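Side-chain contacts in protein HP0721 (Helicobacter pylori, PDB 2XRH), which is a secreted protein of unknown function from the DUF1104 family, whose truncated, all-helical form binds nicotinic acid in a pocket: residues E82-K85 / D91-D94; E17-M22 / T35-K40; V26-I31 / Q77-E82. All blocks are in the same frame, centred on the assembly; numbering follows the deposited sequence. Where two conformers were deposited one is given.

Contact 1. Residues E82-K85 / D91-D94; sequences EALK and DMDD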
# COMPACT_ATOMS: atom_id res chain seq x y z
N GLU A 82 -12.66 -0.49 -4.52
CA GLU A 82 -13.79 -0.77 -5.41
C GLU A 82 -15.12 -0.39 -4.82
O GLU A 82 -15.95 0.20 -5.53
CB GLU A 82 -13.76 -2.22 -5.81
CG GLU A 82 -12.63 -2.55 -6.73
CD GLU A 82 -12.62 -1.67 -7.96
OE1 GLU A 82 -13.66 -1.75 -8.67
OE2 GLU A 82 -11.62 -0.89 -8.19
N ALA A 83 -15.34 -0.70 -3.55
CA ALA A 83 -16.56 -0.31 -2.89
C ALA A 83 -16.71 1.21 -2.88
O ALA A 83 -17.78 1.72 -3.11
CB ALA A 83 -16.65 -0.88 -1.47
N LEU A 84 -15.64 1.92 -2.57
CA LEU A 84 -15.71 3.35 -2.52
C LEU A 84 -16.06 3.91 -3.90
O LEU A 84 -16.85 4.86 -3.99
CB LEU A 84 -14.38 3.95 -2.06
CG LEU A 84 -14.13 3.80 -0.57
CD1 LEU A 84 -12.62 4.17 -0.26
CD2 LEU A 84 -15.09 4.61 0.25
N LYS A 85 -15.45 3.35 -4.94
CA LYS A 85 -15.73 3.76 -6.35
C LYS A 85 -17.21 3.62 -6.62
O LYS A 85 -17.87 4.56 -7.13
CB LYS A 85 -14.97 2.91 -7.36
CG LYS A 85 -13.46 2.92 -7.31
CD LYS A 85 -12.85 4.28 -7.08
CE LYS A 85 -11.54 4.21 -6.25
NZ LYS A 85 -11.78 4.12 -4.78
N ASP A 91 -12.04 8.52 -3.89
CA ASP A 91 -10.71 7.85 -3.93
C ASP A 91 -9.95 7.96 -2.62
O ASP A 91 -9.84 9.03 -2.06
CB ASP A 91 -9.72 8.46 -4.95
CG ASP A 91 -10.34 8.79 -6.26
OD1 ASP A 91 -10.46 7.86 -7.10
OD2 ASP A 91 -10.66 9.98 -6.47
N MET A 92 -9.38 6.85 -2.16
CA MET A 92 -8.37 6.92 -1.11
C MET A 92 -7.19 7.73 -1.61
O MET A 92 -6.75 7.57 -2.76
CB MET A 92 -7.85 5.51 -0.76
CG MET A 92 -8.79 4.67 0.09
SD MET A 92 -8.04 3.04 0.46
CE MET A 92 -8.26 2.37 -1.19
N ASP A 93 -6.64 8.57 -0.72
CA ASP A 93 -5.42 9.31 -1.02
C ASP A 93 -4.25 8.32 -1.13
O ASP A 93 -3.38 8.44 -1.99
CB ASP A 93 -5.09 10.34 0.08
CG ASP A 93 -6.16 11.43 0.26
OD1 ASP A 93 -7.13 11.54 -0.53
OD2 ASP A 93 -6.02 12.22 1.23
N ASP A 94 -4.24 7.34 -0.23
CA ASP A 94 -3.17 6.36 -0.14
C ASP A 94 -3.78 4.97 -0.21
O ASP A 94 -4.82 4.71 0.40
CB ASP A 94 -2.45 6.59 1.20
CG ASP A 94 -3.15 7.67 2.05
OD1 ASP A 94 -4.41 7.69 2.05
OD2 ASP A 94 -2.47 8.51 2.70
O HOH W 1 -9.39 4.49 -3.79
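Leu84, on the last turns of helix 70-86, meets Met92 of the loop that follows the helix, and this is the apolar, tightly packed half of the contact. The two side chains cross at about a right angle, Leu84 CD1 lying 3.9 Å from Met92 CG. Leu84 is buried, with Thr35 of helix 31-44 and Met89 also packed against it. The Met92 chain runs extended as far as SD and then turns at its last torsion (chi3 -73°), which brings CE against the side chain of Lys81 on helix 70-86.

The other half is polar and looser. Lys85 bends along its length, and its ammonium group donates to the backbone O of Lys81 and to a water 2.6 Å from NZ. That water in turn accepts from the backbone N of Met92 at 2.9 Å, so a single molecule bridges 82-85 and 91-94, between which there is no direct hydrogen bond. Exposed Asp91 remains a distant electrostatic neighbour: its OD1 is 4.6 Å from Lys85 NZ, beyond a salt bridge. The arrangement is that of a chain folding back along the helix it has just left, here carrying Met92 into the nicotinic acid pocket.

Contact 2. Residues E17-M22 / T35-K40; sequences EDLAKM and TKELKK
Packing between two helices of the all-helical DUF1104 fold, the short helix 16-21 and the longer helix 31-44, centres on Leu19, whose side chain reaches across to Glu37 and Leu38. The backbones come nearest at Leu19 and Leu38, with 7.6 Å between their CA atoms. Leu19 offers two surfaces: its CD1 methyl touches the aliphatic part of Glu37, 3.8 Å from CG, while its CB lies 4.0 Å from Leu38 CD2. Leu19 and Glu37 cross at about a right angle.

In Glu37 the CG atom stands opposite the backbone N (chi1 -171°), placing that methylene against the leucine; a bend at chi2 then carries the carboxylate onward to a salt bridge through OE2 with Arg41 NE, one turn further along helix 31-44. Arg41 also packs on Leu19, so this acid-base pair borders the apolar patch. Helix 47-65 adds a third element to the fold here, with Phe53 and Leu57 against Leu38, and Phe11 covers Leu19 from the N-terminal loop. No hydrogen bond crosses between 17-22 and 35-40, which meet through the carbon atoms of Leu19, Glu37 and Leu38.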
# COMPACT_ATOMS: atom_id res chain seq x y z
N GLU A 17 -15.39 7.26 19.51
CA GLU A 17 -14.36 6.32 20.03
C GLU A 17 -14.41 5.01 19.32
O GLU A 17 -13.39 4.54 18.79
CB GLU A 17 -14.57 6.08 21.52
CG GLU A 17 -13.58 5.11 22.12
CD GLU A 17 -13.66 5.01 23.65
OE1 GLU A 17 -14.32 5.86 24.28
OE2 GLU A 17 -13.06 4.11 24.24
N ASP A 18 -15.60 4.42 19.33
CA ASP A 18 -15.79 3.13 18.71
C ASP A 18 -15.62 3.18 17.21
O ASP A 18 -15.14 2.21 16.62
CB ASP A 18 -17.13 2.52 19.12
CG ASP A 18 -17.16 2.07 20.57
OD1 ASP A 18 -16.09 2.03 21.24
OD2 ASP A 18 -18.28 1.79 21.04
N LEU A 19 -15.99 4.28 16.56
CA LEU A 19 -15.72 4.41 15.12
C LEU A 19 -14.22 4.43 14.85
O LEU A 19 -13.73 3.81 13.89
CB LEU A 19 -16.34 5.67 14.53
CG LEU A 19 -17.85 5.70 14.30
CD1 LEU A 19 -18.30 7.08 13.81
CD2 LEU A 19 -18.32 4.62 13.33
N ALA A 20 -13.47 5.17 15.67
CA ALA A 20 -12.01 5.16 15.52
C ALA A 20 -11.41 3.77 15.73
O ALA A 20 -10.56 3.34 14.95
CB ALA A 20 -11.37 6.15 16.45
N LYS A 21 -11.87 3.04 16.75
CA LYS A 21 -11.32 1.73 17.11
C LYS A 21 -11.52 0.65 16.04
O LYS A 21 -10.77 -0.31 16.01
CB LYS A 21 -11.90 1.27 18.43
CG LYS A 21 -11.29 1.99 19.61
CD LYS A 21 -11.99 1.66 20.90
CE LYS A 21 -11.19 2.25 22.05
NZ LYS A 21 -11.80 1.96 23.35
N MET A 22 -12.49 0.85 15.17
CA MET A 22 -12.77 -0.13 14.11
C MET A 22 -12.02 0.23 12.82
O MET A 22 -12.14 -0.48 11.82
CB MET A 22 -14.25 -0.31 13.85
CG MET A 22 -14.94 0.88 13.41
SD MET A 22 -16.71 0.56 13.09
CE MET A 22 -17.34 0.40 14.73
N THR A 35 -17.44 5.41 5.97
CA THR A 35 -16.77 6.62 5.49
C THR A 35 -17.73 7.80 5.51
O THR A 35 -17.36 8.88 5.97
CB THR A 35 -16.25 6.38 4.07
OG1 THR A 35 -15.34 5.27 4.07
CG2 THR A 35 -15.55 7.59 3.50
N LYS A 36 -18.97 7.60 5.07
CA LYS A 36 -19.99 8.63 5.19
C LYS A 36 -20.19 9.06 6.65
O LYS A 36 -20.31 10.25 6.92
CB LYS A 36 -21.31 8.19 4.54
CG LYS A 36 -21.23 8.05 3.02
CD LYS A 36 -22.52 7.51 2.42
CE LYS A 36 -22.46 7.60 0.90
NZ LYS A 36 -23.73 7.08 0.25
N GLU A 37 -20.22 8.12 7.58
CA GLU A 37 -20.40 8.45 8.98
C GLU A 37 -19.21 9.26 9.52
O GLU A 37 -19.39 10.26 10.19
CB GLU A 37 -20.67 7.25 9.85
CG GLU A 37 -21.07 7.62 11.29
CD GLU A 37 -22.49 8.21 11.40
OE1 GLU A 37 -23.33 7.92 10.51
OE2 GLU A 37 -22.75 8.96 12.35
N LEU A 38 -18.00 8.86 9.17
CA LEU A 38 -16.79 9.56 9.61
C LEU A 38 -16.80 10.98 9.09
O LEU A 38 -16.52 11.88 9.85
CB LEU A 38 -15.55 8.82 9.13
CG LEU A 38 -15.12 7.51 9.78
CD1 LEU A 38 -13.83 7.03 9.08
CD2 LEU A 38 -14.95 7.64 11.29
N LYS A 39 -17.17 11.16 7.82
CA LYS A 39 -17.20 12.48 7.18
C LYS A 39 -18.26 13.33 7.84
O LYS A 39 -18.02 14.48 8.13
CB LYS A 39 -17.37 12.41 5.66
CG LYS A 39 -16.17 11.84 4.91
CD LYS A 39 -16.39 11.88 3.37
CE LYS A 39 -15.16 11.45 2.56
NZ LYS A 39 -14.28 12.58 2.11
N LYS A 40 -19.42 12.73 8.10
CA LYS A 40 -20.49 13.42 8.84
C LYS A 40 -20.00 13.97 10.18
O LYS A 40 -20.23 15.14 10.50
CB LYS A 40 -21.66 12.46 9.07
CG LYS A 40 -22.68 12.95 10.08
CD LYS A 40 -24.01 12.24 9.85
CE LYS A 40 -24.51 12.41 8.41
NZ LYS A 40 -24.87 13.82 8.08

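Contact 3. Residues V26-I31 / Q77-E82; sequences VAPQDI and QKAVKE. With NIO (nicotinic acid), chain B.
Pro28 and Ile31 form two bumps that each meet one branch of Val80 on helix 70-86. The proline ring sits over the small step made by Ala79 and the neighbouring branch of Val80: its CG is 3.8 Å from Ala79 CB and 4.1 Å from Val80 CG2. The small Ala79 side chain is consistent with the close approach of the loop, where the CA atoms of Pro28 and Val80 are 5.0 Å apart.

Ile31, at the start of helix 31-44, meets the other branch, its CG1 4.0 Å from Val80 CG1. Both Pro28 and Ile31 cross Val80 at about a right angle. Val80 CG1 stands opposite the backbone N (chi1 162°), which directs this methyl to the isoleucine and leaves CG2 for the proline. Next to Ile31, Ala83 and Arg76 of helix 70-86 extend the packing.

Beyond this apolar seam lies nicotinic acid. Ile31 CG1 lies beneath ring atom C1 at 3.7 Å, with CD1 at 3.6 Å from C1 slanting past the ring edge, and both Val80 methyls approach the carboxylate oxygen O1. Gln77 curls back at chi2 (-48°) to bring its amide to the same oxygen. Its OE1 lies nearer to O1, at 3.3 Å, and the hydrogen bond from NE2 to O1 is only weak (3.5 Å, 143° at the hydrogen); NE2 also donates to the backbone O of Asp95. Arg76 NH1 is a further donor to the ligand. Ile31 against the ring at C1, with Gln77 weakly bonded to the carboxylate, forms one wall of the nicotinic acid pocket.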
# COMPACT_ATOMS: atom_id res chain seq x y z
N VAL A 26 -13.21 -2.58 9.38
CA VAL A 26 -14.59 -2.52 8.88
C VAL A 26 -14.63 -3.33 7.57
O VAL A 26 -13.73 -3.24 6.78
CB VAL A 26 -15.05 -1.06 8.63
CG1 VAL A 26 -16.39 -0.97 7.95
CG2 VAL A 26 -15.07 -0.26 9.94
N ALA A 27 -15.69 -4.10 7.37
CA ALA A 27 -15.80 -4.94 6.17
C ALA A 27 -15.99 -4.06 4.95
O ALA A 27 -16.62 -3.00 5.03
CB ALA A 27 -16.97 -5.91 6.30
N PRO A 28 -15.42 -4.45 3.81
CA PRO A 28 -15.64 -3.64 2.60
C PRO A 28 -17.11 -3.36 2.31
O PRO A 28 -17.43 -2.28 1.83
CB PRO A 28 -14.96 -4.46 1.52
CG PRO A 28 -13.82 -5.13 2.25
CD PRO A 28 -14.38 -5.47 3.62
N GLN A 29 -17.99 -4.31 2.57
CA GLN A 29 -19.42 -4.13 2.29
C GLN A 29 -20.03 -3.00 3.13
O GLN A 29 -21.08 -2.52 2.81
CB GLN A 29 -20.19 -5.43 2.52
CG GLN A 29 -20.20 -5.87 3.98
CD GLN A 29 -20.67 -7.28 4.20
OE1 GLN A 29 -21.82 -7.51 4.52
NE2 GLN A 29 -19.76 -8.23 4.05
N ASP A 30 -19.34 -2.60 4.22
CA ASP A 30 -19.80 -1.54 5.13
C ASP A 30 -18.96 -0.28 5.02
O ASP A 30 -19.28 0.70 5.71
CB ASP A 30 -19.76 -2.01 6.58
CG ASP A 30 -20.68 -3.18 6.84
OD1 ASP A 30 -21.83 -3.18 6.33
OD2 ASP A 30 -20.27 -4.11 7.59
N ILE A 31 -18.01 -0.25 4.09
CA ILE A 31 -17.03 0.83 4.06
C ILE A 31 -17.60 2.16 3.59
O ILE A 31 -17.18 3.19 4.10
CB ILE A 31 -15.68 0.47 3.33
CG1 ILE A 31 -14.49 1.20 3.99
CG2 ILE A 31 -15.74 0.66 1.80
CD1 ILE A 31 -14.17 0.66 5.46
N GLN A 77 -7.88 -3.99 0.85
CA GLN A 77 -7.74 -2.63 0.37
C GLN A 77 -8.27 -2.50 -1.04
O GLN A 77 -8.88 -1.48 -1.41
CB GLN A 77 -6.29 -2.14 0.48
CG GLN A 77 -5.74 -1.85 1.86
CD GLN A 77 -6.68 -1.01 2.70
OE1 GLN A 77 -7.36 -1.54 3.52
NE2 GLN A 77 -6.72 0.29 2.46
N LYS A 78 -8.05 -3.54 -1.85
CA LYS A 78 -8.59 -3.53 -3.23
C LYS A 78 -10.12 -3.51 -3.20
O LYS A 78 -10.78 -2.79 -3.96
CB LYS A 78 -8.05 -4.69 -4.02
CG LYS A 78 -6.57 -4.58 -4.36
CD LYS A 78 -6.18 -5.59 -5.44
CE LYS A 78 -4.75 -5.42 -5.87
NZ LYS A 78 -4.03 -6.71 -6.21
N ALA A 79 -10.70 -4.29 -2.32
CA ALA A 79 -12.14 -4.37 -2.20
C ALA A 79 -12.70 -3.03 -1.68
O ALA A 79 -13.78 -2.58 -2.08
CB ALA A 79 -12.59 -5.57 -1.33
N VAL A 80 -11.98 -2.41 -0.74
CA VAL A 80 -12.37 -1.13 -0.21
C VAL A 80 -12.36 -0.10 -1.35
O VAL A 80 -13.30 0.66 -1.50
CB VAL A 80 -11.48 -0.69 0.99
CG1 VAL A 80 -11.62 0.79 1.22
CG2 VAL A 80 -11.86 -1.49 2.27
N LYS A 81 -11.31 -0.09 -2.13
CA LYS A 81 -11.17 0.88 -3.22
C LYS A 81 -12.35 0.73 -4.17
O LYS A 81 -12.96 1.71 -4.55
CB LYS A 81 -9.85 0.65 -3.96
CG LYS A 81 -9.63 1.52 -5.18
CD LYS A 81 -8.18 1.41 -5.77
CE LYS A 81 -7.93 0.15 -6.57
NZ LYS A 81 -6.97 0.36 -7.68
N GLU A 82 -12.66 -0.49 -4.52
CA GLU A 82 -13.79 -0.77 -5.41
C GLU A 82 -15.12 -0.39 -4.82
O GLU A 82 -15.95 0.20 -5.53
CB GLU A 82 -13.76 -2.22 -5.81
CG GLU A 82 -12.63 -2.55 -6.73
CD GLU A 82 -12.62 -1.67 -7.96
OE1 GLU A 82 -13.66 -1.75 -8.67
OE2 GLU A 82 -11.62 -0.89 -8.19
N NIO B . -12.37 4.47 4.87
C1 NIO B . -11.83 3.35 5.39
C2 NIO B . -10.62 2.84 4.88
C3 NIO B . -10.00 3.45 3.83
C4 NIO B . -10.59 4.60 3.32
C5 NIO B . -11.78 5.09 3.86
C6 NIO B . -10.06 1.56 5.39
O1 NIO B . -9.41 0.86 4.57
O2 NIO B . -10.32 1.20 6.54

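Contact 2 lies deepest, its centre about 5 Å from that of the chain, whereas those of contacts 1 and 3 are about 12 and about 10 Å away and both are only partly buried. Contacts 1 and 3 share helix 70-86, with Glu82 in both, and touch directly: Met92 SD packs 3.6 Å from Gln77 NE2, and Ala83 CB 3.7 Å from Ile31 CG2. Contact 2 joins two other helices but touches contact 1, Leu84 CD2 lying 3.9 Å from Thr35 OG1; 35-40 continues helix 31-44, which Ile31 of contact 3 begins. Contacts 2 and 3 are chiefly apolar, with a flanking salt bridge and ligand donors respectively; contact 1 is half polar, with a bridging water.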